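Local coordinates for agmatinase (Burkholderia thailandensis, PDB 4DZ4), which probably hydrolyses agmatine to putrescine and urea at a two-manganese centre, as a member of the agmatinase branch of the arginase family, at residues His165-Trp169 against Thr204-Leu210; Gln199-Arg203 against Asp248-Pro252; Ala217-His221 against Gly264-Gln270. One frame throughout, in Å; residues are numbered along the deposited sequence.

Interaction 1: His165-Trp169 against Thr204-Leu210. With MN (manganese (II) ion), chain Q; MN (manganese (II) ion), chain P; EDO (1,2-ethanediol), chain R.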
loop_
_atom_site.group_PDB
_atom_site.type_symbol
_atom_site.label_atom_id
_atom_site.label_comp_id
_atom_site.label_asym_id
_atom_site.label_seq_id
_atom_site.Cartn_x
_atom_site.Cartn_y
_atom_site.Cartn_z
ATOM N N HIS B 165 21.757 0.561 15.382
ATOM C CA HIS B 165 21.692 0.488 16.855
ATOM C C HIS B 165 22.783 -0.420 17.429
ATOM O O HIS B 165 23.030 -1.505 16.939
ATOM C CB HIS B 165 20.345 -0.089 17.312
ATOM C CG HIS B 165 19.155 0.611 16.715
ATOM N ND1 HIS B 165 18.553 0.187 15.572
ATOM C CD2 HIS B 165 18.461 1.734 17.138
ATOM C CE1 HIS B 165 17.525 1.026 15.281
ATOM N NE2 HIS B 165 17.465 1.955 16.248
ATOM N N CYS B 166 23.381 0.019 18.522
ATOM C CA CYS B 166 24.449 -0.755 19.171
ATOM C C CYS B 166 23.933 -1.973 19.927
ATOM O O CYS B 166 24.674 -2.961 20.126
ATOM C CB CYS B 166 25.237 0.144 20.116
ATOM S SG CYS B 166 24.262 0.818 21.479
ATOM N N ASP B 167 22.666 -1.913 20.344
ATOM C CA ASP B 167 22.033 -2.985 21.133
ATOM C C ASP B 167 22.832 -3.366 22.381
ATOM O O ASP B 167 22.769 -4.512 22.858
ATOM C CB ASP B 167 21.715 -4.188 20.233
ATOM C CG ASP B 167 20.780 -3.798 19.067
ATOM O OD1 ASP B 167 20.051 -2.779 19.221
ATOM O OD2 ASP B 167 20.776 -4.485 18.028
ATOM N N THR B 168 23.570 -2.395 22.917
ATOM C CA THR B 168 24.359 -2.576 24.129
ATOM C C THR B 168 23.917 -1.640 25.273
ATOM O O THR B 168 24.658 -1.431 26.221
ATOM C CB THR B 168 25.876 -2.362 23.837
ATOM O OG1 THR B 168 26.052 -1.094 23.173
ATOM C CG2 THR B 168 26.431 -3.469 22.958
ATOM N N TRP B 169 22.692 -1.096 25.200
ATOM C CA TRP B 169 22.135 -0.304 26.295
ATOM C C TRP B 169 22.001 -1.178 27.521
ATOM O O TRP B 169 21.629 -2.351 27.403
ATOM C CB TRP B 169 20.791 0.303 25.883
ATOM C CG TRP B 169 20.989 1.379 24.837
ATOM C CD1 TRP B 169 21.486 2.681 25.028
ATOM C CD2 TRP B 169 20.771 1.264 23.400
ATOM N NE1 TRP B 169 21.557 3.351 23.826
ATOM C CE2 TRP B 169 21.147 2.566 22.815
ATOM C CE3 TRP B 169 20.292 0.262 22.567
ATOM C CZ2 TRP B 169 21.062 2.813 21.439
ATOM C CZ3 TRP B 169 20.193 0.519 21.181
ATOM C CH2 TRP B 169 20.561 1.770 20.639
ATOM N N THR B 204 22.756 5.856 16.461
ATOM C CA THR B 204 21.981 6.132 17.665
ATOM C C THR B 204 22.925 6.127 18.853
ATOM O O THR B 204 24.026 5.548 18.777
ATOM C CB THR B 204 20.848 5.113 17.915
ATOM O OG1 THR B 204 21.332 3.773 17.772
ATOM C CG2 THR B 204 19.683 5.360 16.926
ATOM N N TRP B 205 22.499 6.790 19.919
ATOM C CA TRP B 205 23.401 7.134 21.017
ATOM C C TRP B 205 23.342 6.189 22.186
ATOM O O TRP B 205 22.258 5.858 22.666
ATOM C CB TRP B 205 23.106 8.547 21.540
ATOM C CG TRP B 205 24.093 8.939 22.611
ATOM C CD1 TRP B 205 23.916 8.895 23.986
ATOM C CD2 TRP B 205 25.470 9.346 22.413
ATOM N NE1 TRP B 205 25.054 9.298 24.640
ATOM C CE2 TRP B 205 26.029 9.572 23.755
ATOM C CE3 TRP B 205 26.268 9.579 21.286
ATOM C CZ2 TRP B 205 27.340 9.994 23.950
ATOM C CZ3 TRP B 205 27.593 10.007 21.502
ATOM C CH2 TRP B 205 28.105 10.218 22.798
ATOM N N ASN B 206 24.521 5.824 22.694
ATOM C CA ASN B 206 24.639 5.113 23.980
ATOM C C ASN B 206 25.713 5.810 24.802
ATOM O O ASN B 206 26.770 6.172 24.273
ATOM C CB ASN B 206 25.039 3.653 23.706
ATOM C CG ASN B 206 24.974 2.747 24.937
ATOM O OD1 ASN B 206 24.835 3.178 26.086
ATOM N ND2 ASN B 206 25.122 1.448 24.679
ATOM N N ASP B 207 25.427 6.036 26.081
ATOM C CA ASP B 207 26.410 6.611 27.012
ATOM C C ASP B 207 27.618 5.669 27.210
ATOM O O ASP B 207 28.693 6.096 27.646
ATOM C CB ASP B 207 25.771 6.908 28.378
ATOM C CG ASP B 207 24.859 8.134 28.360
ATOM O OD1 ASP B 207 25.040 9.046 27.505
ATOM O OD2 ASP B 207 23.967 8.190 29.236
ATOM N N ASP B 208 27.437 4.392 26.919
ATOM C CA ASP B 208 28.513 3.425 27.151
ATOM C C ASP B 208 28.468 2.311 26.097
ATOM O O ASP B 208 27.699 1.363 26.218
ATOM C CB ASP B 208 28.418 2.885 28.588
ATOM C CG ASP B 208 29.571 1.983 28.965
ATOM O OD1 ASP B 208 30.455 1.730 28.131
ATOM O OD2 ASP B 208 29.575 1.520 30.123
ATOM N N TYR B 209 29.303 2.438 25.074
ATOM C CA TYR B 209 29.344 1.481 23.970
ATOM C C TYR B 209 30.209 0.268 24.338
ATOM O O TYR B 209 30.478 -0.596 23.473
ATOM C CB TYR B 209 29.890 2.140 22.684
ATOM C CG TYR B 209 28.945 3.120 22.007
ATOM C CD1 TYR B 209 27.869 2.669 21.226
ATOM C CD2 TYR B 209 29.133 4.499 22.140
ATOM C CE1 TYR B 209 27.008 3.575 20.592
ATOM C CE2 TYR B 209 28.294 5.406 21.514
ATOM C CZ TYR B 209 27.226 4.946 20.746
ATOM O OH TYR B 209 26.403 5.895 20.141
ATOM N N LEU B 210 30.654 0.230 25.596
ATOM C CA LEU B 210 31.352 -0.951 26.176
ATOM C C LEU B 210 32.715 -1.255 25.519
ATOM O O LEU B 210 33.213 -2.382 25.569
ATOM C CB LEU B 210 30.448 -2.197 26.137
ATOM C CG LEU B 210 29.041 -2.118 26.761
ATOM C CD1 LEU B 210 28.271 -3.410 26.489
ATOM C CD2 LEU B 210 29.089 -1.781 28.245
HETATM MN MN MN Q . 18.706 -1.917 14.641
HETATM MN MN MN P . 19.755 -4.475 16.300
HETATM C C1 EDO R . 21.789 6.986 26.778
HETATM O O1 EDO R . 22.538 5.747 26.605
HETATM C C2 EDO R . 20.461 7.030 26.004
HETATM O O2 EDO R . 20.625 7.516 24.651
HETATM O O HOH W 1 23.491 2.806 18.984
HETATM O O HOH W 2 18.759 -2.815 16.509
HETATM O O HOH W 3 28.270 -0.815 21.676
HETATM O O HOH W 4 26.068 0.140 28.063
#

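Interaction 2: Gln199-Arg203 against Asp248-Pro252. With MN (manganese (II) ion), chain Q.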
loop_
_atom_site.group_PDB
_atom_site.type_symbol
_atom_site.label_atom_id
_atom_site.label_comp_id
_atom_site.label_asym_id
_atom_site.label_seq_id
_atom_site.Cartn_x
_atom_site.Cartn_y
_atom_site.Cartn_z
ATOM N N GLN B 199 31.062 -2.360 15.134
ATOM C CA GLN B 199 29.673 -2.044 14.835
ATOM C C GLN B 199 29.681 -1.017 13.704
ATOM O O GLN B 199 30.382 -0.020 13.788
ATOM C CB GLN B 199 28.989 -1.528 16.093
ATOM C CG GLN B 199 28.927 -2.606 17.186
ATOM C CD GLN B 199 28.280 -2.139 18.475
ATOM O OE1 GLN B 199 28.638 -1.096 19.038
ATOM N NE2 GLN B 199 27.285 -2.905 18.945
ATOM N N VAL B 200 28.916 -1.294 12.659
ATOM C CA VAL B 200 29.016 -0.568 11.382
ATOM C C VAL B 200 27.641 0.003 10.989
ATOM O O VAL B 200 26.649 -0.735 10.919
ATOM C CB VAL B 200 29.484 -1.500 10.246
ATOM C CG1 VAL B 200 29.651 -0.700 8.950
ATOM C CG2 VAL B 200 30.820 -2.179 10.600
ATOM N N GLY B 201 27.594 1.309 10.726
ATOM C CA GLY B 201 26.356 1.989 10.330
ATOM C C GLY B 201 25.607 2.622 11.509
ATOM O O GLY B 201 24.518 3.196 11.338
ATOM N N ILE B 202 26.202 2.526 12.697
ATOM C CA ILE B 202 25.629 3.090 13.937
ATOM C C ILE B 202 25.214 4.547 13.769
ATOM O O ILE B 202 25.940 5.356 13.204
ATOM C CB ILE B 202 26.588 2.948 15.143
ATOM C CG1 ILE B 202 26.895 1.459 15.426
ATOM C CG2 ILE B 202 25.998 3.677 16.374
ATOM C CD1 ILE B 202 25.679 0.632 15.899
ATOM N N ARG B 203 24.030 4.879 14.263
ATOM C CA ARG B 203 23.570 6.264 14.212
ATOM C C ARG B 203 22.538 6.514 15.310
ATOM O O ARG B 203 21.618 7.346 15.153
ATOM C CB ARG B 203 23.044 6.624 12.819
ATOM C CG ARG B 203 22.025 5.665 12.233
ATOM C CD ARG B 203 21.788 6.019 10.765
ATOM N NE ARG B 203 20.719 5.225 10.122
ATOM C CZ ARG B 203 20.828 3.980 9.647
ATOM N NH1 ARG B 203 19.776 3.430 9.033
ATOM N NH2 ARG B 203 21.963 3.281 9.742
ATOM N N ASP B 248 18.123 -2.734 9.326
ATOM C CA ASP B 248 17.994 -1.285 9.599
ATOM C C ASP B 248 19.330 -0.532 9.588
ATOM O O ASP B 248 19.362 0.690 9.732
ATOM C CB ASP B 248 17.140 -0.998 10.857
ATOM C CG ASP B 248 17.885 -1.214 12.203
ATOM O OD1 ASP B 248 17.144 -1.400 13.204
ATOM O OD2 ASP B 248 19.137 -1.223 12.286
ATOM N N CYS B 249 20.429 -1.271 9.390
ATOM C CA CYS B 249 21.717 -0.633 9.013
ATOM C C CYS B 249 21.479 0.234 7.729
ATOM O O CYS B 249 21.979 1.356 7.613
ATOM C CB CYS B 249 22.749 -1.725 8.703
ATOM S SG CYS B 249 24.350 -1.025 8.242
ATOM N N LEU B 250 20.675 -0.293 6.811
ATOM C CA LEU B 250 20.383 0.409 5.571
ATOM C C LEU B 250 19.445 1.579 5.865
ATOM O O LEU B 250 18.615 1.505 6.781
ATOM C CB LEU B 250 19.718 -0.545 4.549
ATOM C CG LEU B 250 20.543 -1.794 4.247
ATOM C CD1 LEU B 250 19.855 -2.654 3.182
ATOM C CD2 LEU B 250 21.954 -1.434 3.799
ATOM N N ASP B 251 19.606 2.655 5.105
ATOM C CA ASP B 251 18.679 3.767 5.195
ATOM C C ASP B 251 17.254 3.272 4.975
ATOM O O ASP B 251 17.052 2.364 4.189
ATOM C CB ASP B 251 19.018 4.853 4.172
ATOM C CG ASP B 251 18.280 6.157 4.492
ATOM O OD1 ASP B 251 18.754 6.943 5.342
ATOM O OD2 ASP B 251 17.169 6.322 3.958
ATOM N N PRO B 252 16.271 3.888 5.649
ATOM C CA PRO B 252 14.853 3.541 5.376
ATOM C C PRO B 252 14.440 3.599 3.905
ATOM O O PRO B 252 13.484 2.916 3.518
ATOM C CB PRO B 252 14.079 4.565 6.228
ATOM C CG PRO B 252 15.011 4.797 7.442
ATOM C CD PRO B 252 16.413 4.775 6.828
HETATM MN MN MN Q . 18.706 -1.917 14.641
HETATM O O HOH W 2 18.759 -2.815 16.509
#

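Interaction 3: Ala217-His221 against Gly264-Gln270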
loop_
_atom_site.group_PDB
_atom_site.type_symbol
_atom_site.label_atom_id
_atom_site.label_comp_id
_atom_site.label_asym_id
_atom_site.label_seq_id
_atom_site.Cartn_x
_atom_site.Cartn_y
_atom_site.Cartn_z
ATOM N N ALA B 217 27.397 5.567 10.755
ATOM C CA ALA B 217 26.944 5.819 9.393
ATOM C C ALA B 217 27.726 6.970 8.724
ATOM O O ALA B 217 28.177 6.828 7.587
ATOM C CB ALA B 217 25.437 6.091 9.364
ATOM N N ALA B 218 27.910 8.086 9.428
ATOM C CA ALA B 218 28.645 9.221 8.850
ATOM C C ALA B 218 30.067 8.818 8.460
ATOM O O ALA B 218 30.588 9.255 7.427
ATOM C CB ALA B 218 28.705 10.391 9.815
ATOM N N TRP B 219 30.665 7.958 9.273
ATOM C CA TRP B 219 32.048 7.535 9.032
ATOM C C TRP B 219 32.111 6.722 7.758
ATOM O O TRP B 219 33.013 6.901 6.929
ATOM C CB TRP B 219 32.562 6.764 10.252
ATOM C CG TRP B 219 34.051 6.493 10.206
ATOM C CD1 TRP B 219 35.059 7.185 10.877
ATOM C CD2 TRP B 219 34.737 5.410 9.481
ATOM N NE1 TRP B 219 36.302 6.615 10.615
ATOM C CE2 TRP B 219 36.170 5.564 9.767
ATOM C CE3 TRP B 219 34.329 4.388 8.631
ATOM C CZ2 TRP B 219 37.127 4.694 9.231
ATOM C CZ3 TRP B 219 35.294 3.531 8.103
ATOM C CH2 TRP B 219 36.659 3.691 8.384
ATOM N N VAL B 220 31.131 5.837 7.570
ATOM C CA VAL B 220 31.083 5.000 6.389
ATOM C C VAL B 220 30.874 5.871 5.153
ATOM O O VAL B 220 31.531 5.669 4.141
ATOM C CB VAL B 220 30.012 3.898 6.485
ATOM C CG1 VAL B 220 29.906 3.111 5.182
ATOM C CG2 VAL B 220 30.340 2.980 7.652
ATOM N N HIS B 221 29.985 6.858 5.253
ATOM C CA HIS B 221 29.714 7.745 4.130
ATOM C C HIS B 221 30.954 8.541 3.771
ATOM O O HIS B 221 31.240 8.752 2.601
ATOM C CB HIS B 221 28.567 8.698 4.474
ATOM C CG HIS B 221 27.214 8.021 4.540
ATOM N ND1 HIS B 221 26.780 7.171 3.583
ATOM C CD2 HIS B 221 26.193 8.113 5.478
ATOM C CE1 HIS B 221 25.545 6.735 3.901
ATOM N NE2 HIS B 221 25.187 7.322 5.061
ATOM N N GLY B 264 19.362 8.348 7.589
ATOM C CA GLY B 264 20.810 8.617 7.382
ATOM C C GLY B 264 21.682 7.374 7.217
ATOM O O GLY B 264 22.890 7.418 7.492
ATOM N N GLY B 265 21.102 6.257 6.822
ATOM C CA GLY B 265 21.842 4.983 6.821
ATOM C C GLY B 265 22.583 4.687 5.515
ATOM O O GLY B 265 22.769 5.557 4.657
ATOM N N LEU B 266 23.018 3.442 5.400
ATOM C CA LEU B 266 23.762 2.952 4.252
ATOM C C LEU B 266 22.882 2.607 3.069
ATOM O O LEU B 266 21.724 2.238 3.230
ATOM C CB LEU B 266 24.553 1.701 4.661
ATOM C CG LEU B 266 25.933 1.899 5.305
ATOM C CD1 LEU B 266 25.978 2.798 6.498
ATOM C CD2 LEU B 266 26.561 0.554 5.654
ATOM N N SER B 267 23.437 2.708 1.863
ATOM C CA SER B 267 22.786 2.126 0.700
ATOM C C SER B 267 23.037 0.600 0.650
ATOM O O SER B 267 23.987 0.119 1.260
ATOM C CB SER B 267 23.309 2.767 -0.589
ATOM O OG SER B 267 24.696 2.488 -0.786
ATOM N N SER B 268 22.207 -0.145 -0.084
ATOM C CA SER B 268 22.516 -1.568 -0.266
ATOM C C SER B 268 23.856 -1.718 -1.026
ATOM O O SER B 268 24.596 -2.678 -0.769
ATOM C CB SER B 268 21.371 -2.327 -0.950
ATOM O OG SER B 268 21.063 -1.683 -2.166
ATOM N N ALA B 269 24.163 -0.787 -1.948
ATOM C CA ALA B 269 25.436 -0.833 -2.669
ATOM C C ALA B 269 26.615 -0.796 -1.692
ATOM O O ALA B 269 27.576 -1.600 -1.824
ATOM C CB ALA B 269 25.552 0.307 -3.680
ATOM N N GLN B 270 26.585 0.138 -0.751
ATOM C CA GLN B 270 27.662 0.222 0.262
ATOM C C GLN B 270 27.756 -1.051 1.100
ATOM O O GLN B 270 28.840 -1.598 1.304
ATOM C CB GLN B 270 27.481 1.411 1.215
ATOM C CG GLN B 270 27.646 2.804 0.631
ATOM C CD GLN B 270 27.183 3.892 1.601
ATOM O OE1 GLN B 270 26.035 3.886 2.085
ATOM N NE2 GLN B 270 28.080 4.817 1.923
#

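Interaction 1: His165-Trp169 against Thr204-Leu210
T204 OG1 lies 3.4 Å from H165 CA, against the backbone of the metal-binding loop, and its methyl CG2 reaches toward the H165 ring, whose ND1 binds a manganese. This hydroxyl is also hydrogen-bonded to the carbonyl O of A164 and to a water that joins C166 N to T204 O. W205 gives its carbonyl: W169 NE1 donates to W205 O at 2.8 Å, with the acceptor in the plane of the indole. N206 follows, its CG anti to the backbone N (chi1 -171°), so that the amide runs antiparallel to the W169 side chain over one indole face, the planes 28° apart. N206 ND2 makes three weak bonds, to C166 SG, T168 O and T168 OG1, the last at 3.1 Å, while N206 OD1 closes an Asx turn with D208 N. The Y209 ring turns its edge to C166 CB, 3.8 Å from Y209 CD1. L210 CD1 ends the contact against T168 CB. The two loops follow the neighbouring parallel strands 158-162 and 198-202; helix 182-188 packs on D167, T168 and L210, and L83 and Y86 of a second subunit pack on W169, T204 and Y209.

Interaction 2: Gln199-Arg203 against Asp248-Pro252
R203 belongs to the second shell of the binuclear manganese site, in the arginase-type alpha/beta fold with its central parallel sheet, holding the turn that carries the metal ligand D248. D248 lies just past strand 240-246, two residues after D246, another ligand of the ion; its carboxylate chelates one manganese through both oxygens, D248 OD1 at 2.2 Å and D248 OD2 at a longer 2.5 Å. H165, D163 and D246 contribute to the same ion, and A164 N donates to D248 OD2, which fixes the carboxylate from the metal-binding loop. R203 approaches from the strand side. Its CG sits between the backbone N and the carbonyl carbon (chi1 51°), and the chain then runs extended to NE, which carries the guanidinium to the carbonyls of the short 3-10 turn. R203 NH2 donates to C249 O at 2.9 Å, from above the carbonyl plane, and to G201 O at 3.0 Å, an acceptor close to the guanidinium plane, so one nitrogen ties G201 to the turn. R203 NH1 faces three successive carbonyls, D248 O at 2.9 Å, C249 O and L250 O, all at weak angles, and also bonds to V262 O. One buried cation is thus hydrogen-bonded, in part weakly, to the carbonyls of D248, C249, L250, G201 and V262. At G201 the chain turns a corner with positive phi (94°), and G201 CA lies 4.2 Å from C249 SG. C249 SG, anti to its own backbone N, lies 3.5 Å from V200 O.

Interaction 3: Ala217-His221 against Gly264-Gln270
H221 bridges helix 217-223 and the capping-box start of helix 268-276, using both ring nitrogens. Its CG is anti to the carbonyl carbon (chi1 -71°), which swings the ring to the 264-270 loop. H221 NE2 donates weakly to G264 O at 3.3 Å, with G265 O also at the ring edge, near its plane. At the other ring nitrogen, Q270 NE2 donates to H221 ND1 at 3.2 Å along a nearly straight line (162°). The acceptor lies in the plane of the Q270 amide, whereas the donor is tilted 28° out of the imidazole plane. This pairing makes ND1 an acceptor and is consistent with a neutral ring protonated on NE2. Around this polar core, A217 CB rests on G264 O at 3.4 Å, and the L266 and V220 side chains cross at about a right angle, L266 CD1 4.2 Å from V220 CG1. Farther out, helix 225-236 backs V220 through T228, and A269 of a second subunit packs on H221. Q270 N donates to the N-cap S267 OG at 3.0 Å; the Q270 amide is held in return by S267 N, which meets a lone pair of Q270 OE1, in the carbonyl plane, at 2.9 Å.

Interactions 1 and 2 meet at one manganese: H165 ND1 and D248 OD1, both its ligands, lie 3.2 Å apart, and a single water binds both metal ions. Their centres are 13 Å apart, and I202 CD1 of interaction 2 packs 3.5 Å from C166 N of interaction 1. Interaction 3 is farther from the metals, G265 being about 11 Å from the nearer ion, yet its centre is only 7 Å from that of interaction 2. There D251 OD1 accepts a hydrogen bond from G264 N at 2.7 Å, and I202 O one from A217 N at 2.9 Å. Interactions 1 and 3 do not touch, their nearest atoms being about 7 Å apart, so 199-203 with 248-252 connects them.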